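Local coordinates for complement factor MASP-3 (Homo sapiens, PDB 3DEM), which probably takes part in the lectin pathway of complement as a serine protease whose CUB1-EGF-CUB2 region docks onto mannan-binding lectin and ficolins, at residues A[147-150]-A[154-157]. Numbering follows the deposited sequence.
Sequences CSCR and ILHT
L155 lays its isobutyl group against C149 and C147, the two half-cystines that face it from the preceding strand and its continuation. Its CD1 methyl rests 3.6 Å from C149 SG, and the same sulfur comes equally close to L155 CA, so this half of the disulfide rests against both the root and one branch of the leucine. The side chain leaves with CG anti to the backbone N (chi1 -166°), which carries its two methyls up alongside the cysteine segment: CD1 goes on to meet C147 CB at 4.2 Å, while CD2 touches C147 O at 3.6 Å. C149 answers by turning its sulfur anti to its own carbonyl carbon (chi1 -60°), over the backbone of L155 and within 4.0 Å of I154 C. No hydrogen bond joins the segments, whose nearest CA atoms, those of C149 and L155, stand 6.0 Å apart; the C149 sulfur sits against L155 CA, and the methyls reach on towards C147. A branched aliphatic residue suits the place because it can cover two cysteines at once, and the cysteines suit theirs because the core of so small a domain is built largely from disulfides. C147 pairs with C134, and C149 with C162, two of the three disulfides of this calcium-binding EGF domain, the third being C124-C138. S148, pointing away between them, has its OG hydrogen-bonded to H139 NE2. The contact thus links the two small sheets of the domain: strand 144-148 runs antiparallel to 137-141, and strand 154-155 pairs with 162-163, on the side leading into the second CUB domain.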
# COMPACT_ATOMS: atom_id res chain seq x y z
N CYS A 147 4.95 12.23 12.71
CA CYS A 147 5.78 11.80 13.82
C CYS A 147 4.98 11.83 15.12
O CYS A 147 4.00 12.56 15.25
CB CYS A 147 7.00 12.72 13.97
SG CYS A 147 7.98 13.00 12.47
N SER A 148 5.40 11.01 16.08
CA SER A 148 4.87 11.08 17.44
C SER A 148 6.00 10.80 18.43
O SER A 148 7.12 10.47 18.02
CB SER A 148 3.70 10.10 17.63
OG SER A 148 4.17 8.79 17.91
N CYS A 149 5.72 10.92 19.72
CA CYS A 149 6.77 10.83 20.73
C CYS A 149 6.54 9.74 21.76
O CYS A 149 5.42 9.28 21.95
CB CYS A 149 6.95 12.18 21.42
SG CYS A 149 7.42 13.47 20.26
N ARG A 150 7.62 9.33 22.42
CA ARG A 150 7.51 8.41 23.54
C ARG A 150 6.72 9.02 24.68
O ARG A 150 6.67 10.24 24.85
CB ARG A 150 8.89 8.03 24.08
CG ARG A 150 9.79 7.27 23.12
CD ARG A 150 11.05 6.84 23.85
NE ARG A 150 12.23 6.97 23.00
CZ ARG A 150 13.35 7.62 23.34
NH1 ARG A 150 13.46 8.19 24.53
NH2 ARG A 150 14.36 7.67 22.48
N ILE A 154 6.77 15.51 24.49
CA ILE A 154 5.83 16.36 23.78
C ILE A 154 6.38 16.68 22.40
O ILE A 154 7.53 17.12 22.26
CB ILE A 154 5.58 17.68 24.56
CG1 ILE A 154 5.01 17.39 25.95
CG2 ILE A 154 4.65 18.60 23.78
CD1 ILE A 154 5.13 18.54 26.93
N LEU A 155 5.57 16.44 21.37
CA LEU A 155 5.96 16.78 20.00
C LEU A 155 6.11 18.30 19.85
O LEU A 155 5.20 19.07 20.18
CB LEU A 155 4.95 16.23 18.99
CG LEU A 155 5.39 16.23 17.52
CD1 LEU A 155 6.56 15.28 17.31
CD2 LEU A 155 4.24 15.87 16.59
N HIS A 156 7.28 18.72 19.37
CA HIS A 156 7.63 20.13 19.26
C HIS A 156 6.91 20.80 18.09
O HIS A 156 6.24 20.14 17.30
CB HIS A 156 9.15 20.26 19.12
CG HIS A 156 9.66 21.67 19.22
ND1 HIS A 156 9.31 22.52 20.25
CD2 HIS A 156 10.50 22.36 18.42
CE1 HIS A 156 9.91 23.68 20.07
NE2 HIS A 156 10.64 23.61 18.98
N THR A 157 7.05 22.12 17.98
CA THR A 157 6.36 22.87 16.93
C THR A 157 6.89 22.58 15.52
O THR A 157 6.31 23.02 14.53
CB THR A 157 6.43 24.38 17.20
OG1 THR A 157 7.76 24.74 17.58
CG2 THR A 157 5.47 24.76 18.32